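Long-range contacts in CBS domain protein (Sulfolobus tokodaii, PDB 2EF7), which is of unknown function but probably binds adenosine-type ligands through its pair of CBS domains, as many relatives do: residues Ile15-Asp20 with Gly36-Val41; Arg53-Ala58 with Glu70-Ala75. One frame throughout, in Å; residues are numbered along the deposited sequence.

In the fold
Interaction 1 pairs an outermost strand (16-18) with strand 37-42, and interaction 2 sets helix 52-60 against the chain entering strand 74-75, the strand at the other end of the same four-stranded sheet. Their centres lie about 11 Å apart, and they touch at two points: Lys19 O is 2.9 Å from Glu70 N, a probable hydrogen bond, and Val40 CB packs 3.8 Å from the selenium (SE) of Met73, modelled as selenomethionine. Along the chain the two contacts follow one another. Interaction 2 includes Asp54, which with Thr51 fits the Thr/Ser-x-x-Asp pattern of nucleotide-binding CBS domains, so a ligand site near it is likely.

Interaction 1: Ile15-Asp20 with Gly36-Val41; sequences ISVTKD and GSVIVV
Ile15 and Val38 meet obliquely at the start of the pairing, where Ile15 CG2 lies 3.8 Å from Val38 CG1. The other branch of Val38, CG2, is approached by Val17 CG2 at 3.9 Å, the two side chains running at about a right angle. Farther along, Val40 CG1 presses on the backbone of Lys19, 3.5 Å from its CA and tighter than usual van der Waals contact; the branch reaches this loop residue just past strand 16-18 by standing anti to its own nitrogen (chi1 -178°). On the face holding Ser16, Ile39 and Val41, Ser16 CB sits 3.9 Å from Val41 CG1.

The backbones fix this register. Ile39 N donates to Ile15 O, Val17 N to Ile39 O (2.9 Å, almost in line with the carbonyl) and Val41 N to Val17 O (2.9 Å, 21° out of the carbonyl plane), while Lys19 N gives a weak, bent bond to Val41 O. Ser16, Val17 and Thr18 thus bridge Ile39, Val40 and Val41 in parallel, with the strand axes turned by 35°.

Beyond this shell, Lys19 NZ forms a salt bridge with Asp42. Leu110 covers Ser16, Ile39 and Val41, whereas Ile26 and Met30 of helix 23-33 pack on Val38. Strand 16-18, that helix and strand 37-42 make up the beta-alpha-beta crossover of the CBS fold.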
loop_
_atom_site.group_PDB
_atom_site.type_symbol
_atom_site.label_atom_id
_atom_site.label_comp_id
_atom_site.label_asym_id
_atom_site.label_seq_id
_atom_site.Cartn_x
_atom_site.Cartn_y
_atom_site.Cartn_z
ATOM N N ILE A 15 -2.569 21.372 9.791
ATOM C CA ILE A 15 -2.715 22.142 11.013
ATOM C C ILE A 15 -1.370 22.498 11.612
ATOM O O ILE A 15 -0.492 21.639 11.737
ATOM C CB ILE A 15 -3.523 21.360 12.061
ATOM C CG1 ILE A 15 -4.897 21.001 11.489
ATOM C CG2 ILE A 15 -3.650 22.179 13.331
ATOM C CD1 ILE A 15 -5.738 22.205 11.102
ATOM N N SER A 16 -1.216 23.762 11.998
ATOM C CA SER A 16 0.024 24.224 12.605
ATOM C C SER A 16 -0.253 25.018 13.872
ATOM O O SER A 16 -1.352 25.517 14.066
ATOM C CB SER A 16 0.783 25.122 11.631
ATOM O OG SER A 16 0.085 26.340 11.439
ATOM N N VAL A 17 0.760 25.134 14.724
ATOM C CA VAL A 17 0.658 25.902 15.964
ATOM C C VAL A 17 1.929 26.722 16.026
ATOM O O VAL A 17 2.956 26.310 15.480
ATOM C CB VAL A 17 0.571 24.983 17.223
ATOM C CG1 VAL A 17 -0.662 24.082 17.128
ATOM C CG2 VAL A 17 1.854 24.150 17.363
ATOM N N THR A 18 1.876 27.876 16.679
ATOM C CA THR A 18 3.052 28.727 16.765
ATOM C C THR A 18 4.052 28.138 17.745
ATOM O O THR A 18 3.688 27.362 18.629
ATOM C CB THR A 18 2.687 30.154 17.209
ATOM O OG1 THR A 18 2.257 30.134 18.570
ATOM C CG2 THR A 18 1.565 30.697 16.354
ATOM N N LYS A 19 5.316 28.519 17.593
ATOM C CA LYS A 19 6.376 27.994 18.448
ATOM C C LYS A 19 6.241 28.280 19.942
ATOM O O LYS A 19 6.954 27.688 20.749
ATOM C CB LYS A 19 7.742 28.471 17.948
ATOM C CG LYS A 19 7.971 29.962 18.022
ATOM C CD LYS A 19 9.423 30.283 17.674
ATOM C CE LYS A 19 9.688 31.782 17.718
ATOM N NZ LYS A 19 11.125 32.094 17.484
ATOM N N ASP A 20 5.343 29.180 20.326
ATOM C CA ASP A 20 5.164 29.458 21.748
ATOM C C ASP A 20 3.802 28.968 22.264
ATOM O O ASP A 20 3.407 29.283 23.385
ATOM C CB ASP A 20 5.342 30.950 22.031
ATOM C CG ASP A 20 4.203 31.786 21.499
ATOM O OD1 ASP A 20 3.636 31.432 20.445
ATOM O OD2 ASP A 20 3.884 32.813 22.136
ATOM N N GLY A 36 -2.924 13.372 14.497
ATOM C CA GLY A 36 -1.827 12.849 15.297
ATOM C C GLY A 36 -0.551 13.672 15.379
ATOM O O GLY A 36 0.437 13.233 15.984
ATOM N N SER A 37 -0.560 14.857 14.771
ATOM C CA SER A 37 0.607 15.733 14.790
ATOM C C SER A 37 0.282 17.100 14.186
ATOM O O SER A 37 -0.693 17.259 13.460
ATOM C CB SER A 37 1.760 15.103 13.993
ATOM O OG SER A 37 1.404 14.971 12.625
ATOM N N VAL A 38 1.107 18.086 14.498
ATOM C CA VAL A 38 0.920 19.416 13.952
ATOM C C VAL A 38 2.284 19.980 13.608
ATOM O O VAL A 38 3.297 19.587 14.178
ATOM C CB VAL A 38 0.228 20.380 14.957
ATOM C CG1 VAL A 38 -1.193 19.915 15.239
ATOM C CG2 VAL A 38 1.033 20.459 16.250
ATOM N N ILE A 39 2.306 20.895 12.658
ATOM C CA ILE A 39 3.545 21.544 12.272
ATOM C C ILE A 39 3.711 22.739 13.192
ATOM O O ILE A 39 2.746 23.444 13.469
ATOM C CB ILE A 39 3.462 22.066 10.831
ATOM C CG1 ILE A 39 3.200 20.901 9.883
ATOM C CG2 ILE A 39 4.745 22.822 10.471
ATOM C CD1 ILE A 39 4.288 19.829 9.924
ATOM N N VAL A 40 4.921 22.960 13.692
ATOM C CA VAL A 40 5.150 24.125 14.532
ATOM C C VAL A 40 5.731 25.195 13.599
ATOM O O VAL A 40 6.674 24.917 12.846
ATOM C CB VAL A 40 6.156 23.843 15.653
ATOM C CG1 VAL A 40 6.308 25.086 16.510
ATOM C CG2 VAL A 40 5.689 22.630 16.499
ATOM N N VAL A 41 5.151 26.393 13.617
ATOM C CA VAL A 41 5.644 27.466 12.767
ATOM C C VAL A 41 6.115 28.667 13.557
ATOM O O VAL A 41 5.709 28.894 14.701
ATOM C CB VAL A 41 4.587 27.971 11.743
ATOM C CG1 VAL A 41 4.180 26.845 10.806
ATOM C CG2 VAL A 41 3.382 28.544 12.457
#

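Interaction 2: Arg53-Ala58 with Glu70-Ala75; sequences RDIVKA and EEFMTA
Phe72 lies against the helix through its CB and one edge of its ring. Phe72 CB is 3.8 Å from Ala58 CB, and Phe72 CE1 meets Ile55 CG1 at 3.9 Å, with that methylene near the ring plane; the Ile55 and Phe72 side chains run side by side in the same direction. A chi1 of 69° sets the Phe72 ring between its own backbone N and carbonyl carbon, which turns it toward the helix. On the way it passes Asp54 O, 3.7 Å from CD1 and oblique to the ring.

That carbonyl has two donors: Ala58 N through the ordinary helical bond, and a water 2.8 Å from Asp54 O. The same water donates to Phe72 O at 2.7 Å, bridging the two backbones, and lies in the plane of the phenyl ring at its edge.

Helix 52-60 follows strand 45-51 in the CBS fold, while the chain after Phe72 enters strand 74-75 on the far side of strand 45-51 from strand 37-42. Thr51 and Asp54 fit the Thr/Ser-x-x-Asp pattern, whose Asp often holds the ribose and whose Thr/Ser often meets phosphate in nucleotide-binding relatives, so this region is probably near a ligand site.

Asp54 CG swings beside its backbone N (chi1 -70°), and the Asp54 side chain crosses that of Thr74 at about a right angle. Thr74 OG1 donates to Asp54 OD2 over 3.2 Å, from the syn side and 28° out of the carboxylate plane. OD2 also accepts a hydrogen bond from Thr51 N, just ahead of the helix. An alanine here takes away the carboxylate, so Thr51 N and the Thr74 hydroxyl would probably be left without this shared mate and the Thr74 side chain less restrained from turning. Ile50 backs both Ile55 and Phe72, and Val56 of the second subunit packs on Ile55.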
loop_
_atom_site.group_PDB
_atom_site.type_symbol
_atom_site.label_atom_id
_atom_site.label_comp_id
_atom_site.label_asym_id
_atom_site.label_seq_id
_atom_site.Cartn_x
_atom_site.Cartn_y
_atom_site.Cartn_z
ATOM N N ARG A 53 3.306 11.333 20.390
ATOM C CA ARG A 53 4.408 10.789 21.170
ATOM C C ARG A 53 5.252 11.893 21.800
ATOM O O ARG A 53 5.712 11.761 22.941
ATOM C CB ARG A 53 5.284 9.897 20.294
ATOM C CG ARG A 53 6.471 9.308 21.023
ATOM C CD ARG A 53 6.926 8.028 20.357
ATOM N NE ARG A 53 5.804 7.110 20.177
ATOM C CZ ARG A 53 5.917 5.838 19.811
ATOM N NH1 ARG A 53 7.114 5.313 19.583
ATOM N NH2 ARG A 53 4.831 5.092 19.665
ATOM N N ASP A 54 5.455 12.982 21.062
ATOM C CA ASP A 54 6.234 14.090 21.594
ATOM C C ASP A 54 5.530 14.657 22.808
ATOM O O ASP A 54 6.179 15.050 23.775
ATOM C CB ASP A 54 6.420 15.195 20.561
ATOM C CG ASP A 54 7.346 14.786 19.439
ATOM O OD1 ASP A 54 8.320 14.056 19.722
ATOM O OD2 ASP A 54 7.109 15.207 18.284
ATOM N N ILE A 55 4.202 14.703 22.756
ATOM C CA ILE A 55 3.436 15.215 23.878
ATOM C C ILE A 55 3.583 14.288 25.082
ATOM O O ILE A 55 3.880 14.741 26.185
ATOM C CB ILE A 55 1.940 15.366 23.513
ATOM C CG1 ILE A 55 1.764 16.581 22.593
ATOM C CG2 ILE A 55 1.094 15.551 24.777
ATOM C CD1 ILE A 55 0.322 16.911 22.297
ATOM N N VAL A 56 3.394 12.990 24.865
ATOM C CA VAL A 56 3.503 12.021 25.947
ATOM C C VAL A 56 4.901 12.028 26.545
ATOM O O VAL A 56 5.075 11.936 27.755
ATOM C CB VAL A 56 3.177 10.602 25.459
ATOM C CG1 VAL A 56 3.470 9.579 26.572
ATOM C CG2 VAL A 56 1.721 10.527 25.063
ATOM N N LYS A 57 5.899 12.149 25.686
ATOM C CA LYS A 57 7.275 12.166 26.136
ATOM C C LYS A 57 7.516 13.365 27.056
ATOM O O LYS A 57 8.107 13.223 28.124
ATOM C CB LYS A 57 8.199 12.223 24.920
ATOM C CG LYS A 57 9.616 11.775 25.174
ATOM C CD LYS A 57 10.026 10.706 24.166
ATOM C CE LYS A 57 9.985 11.223 22.732
ATOM N NZ LYS A 57 10.405 10.174 21.753
ATOM N N ALA A 58 7.051 14.545 26.654
ATOM C CA ALA A 58 7.257 15.739 27.472
ATOM C C ALA A 58 6.594 15.599 28.839
ATOM O O ALA A 58 7.150 16.028 29.861
ATOM C CB ALA A 58 6.730 16.962 26.759
ATOM N N GLU A 70 8.053 24.982 21.093
ATOM C CA GLU A 70 9.469 24.867 20.755
ATOM C C GLU A 70 10.311 24.107 21.779
ATOM O O GLU A 70 11.404 23.655 21.458
ATOM C CB GLU A 70 10.072 26.258 20.511
ATOM C CG GLU A 70 10.185 27.135 21.746
ATOM C CD GLU A 70 10.511 28.584 21.407
ATOM O OE1 GLU A 70 11.345 28.811 20.502
ATOM O OE2 GLU A 70 9.938 29.493 22.053
ATOM N N GLU A 71 9.805 23.948 23.001
ATOM C CA GLU A 71 10.565 23.248 24.035
ATOM C C GLU A 71 10.474 21.727 23.987
ATOM O O GLU A 71 11.286 21.052 24.613
ATOM C CB GLU A 71 10.131 23.697 25.431
ATOM C CG GLU A 71 10.245 25.185 25.708
ATOM C CD GLU A 71 9.922 25.516 27.158
ATOM O OE1 GLU A 71 10.723 25.133 28.038
ATOM O OE2 GLU A 71 8.868 26.142 27.419
ATOM N N PHE A 72 9.502 21.178 23.263
ATOM C CA PHE A 72 9.367 19.723 23.224
ATOM C C PHE A 72 9.064 19.132 21.863
ATOM O O PHE A 72 8.909 17.917 21.724
ATOM C CB PHE A 72 8.306 19.264 24.236
ATOM C CG PHE A 72 6.895 19.645 23.881
ATOM C CD1 PHE A 72 6.045 18.724 23.276
ATOM C CD2 PHE A 72 6.397 20.912 24.198
ATOM C CE1 PHE A 72 4.711 19.055 22.996
ATOM C CE2 PHE A 72 5.073 21.258 23.922
ATOM C CZ PHE A 72 4.226 20.328 23.322
HETATM N N MSE A 73 8.985 19.989 20.853
HETATM C CA MSE A 73 8.715 19.530 19.497
HETATM C C MSE A 73 9.946 18.795 18.969
HETATM O O MSE A 73 10.996 18.780 19.604
HETATM C CB MSE A 73 8.463 20.738 18.590
HETATM C CG MSE A 73 9.732 21.540 18.337
HETATM SE SE MSE A 73 9.483 23.132 17.282
HETATM C CE MSE A 73 11.319 23.837 17.359
ATOM N N THR A 74 9.800 18.169 17.807
ATOM C CA THR A 74 10.929 17.527 17.152
ATOM C C THR A 74 11.368 18.663 16.229
ATOM O O THR A 74 10.620 19.048 15.326
ATOM C CB THR A 74 10.496 16.322 16.302
ATOM O OG1 THR A 74 10.092 15.247 17.162
ATOM C CG2 THR A 74 11.643 15.863 15.413
ATOM N N ALA A 75 12.547 19.228 16.474
ATOM C CA ALA A 75 13.033 20.337 15.660
ATOM C C ALA A 75 13.428 19.891 14.267
ATOM O O ALA A 75 14.037 18.838 14.095
ATOM C CB ALA A 75 14.221 21.019 16.338
HETATM O O HOH W 1 8.852 16.001 23.642
#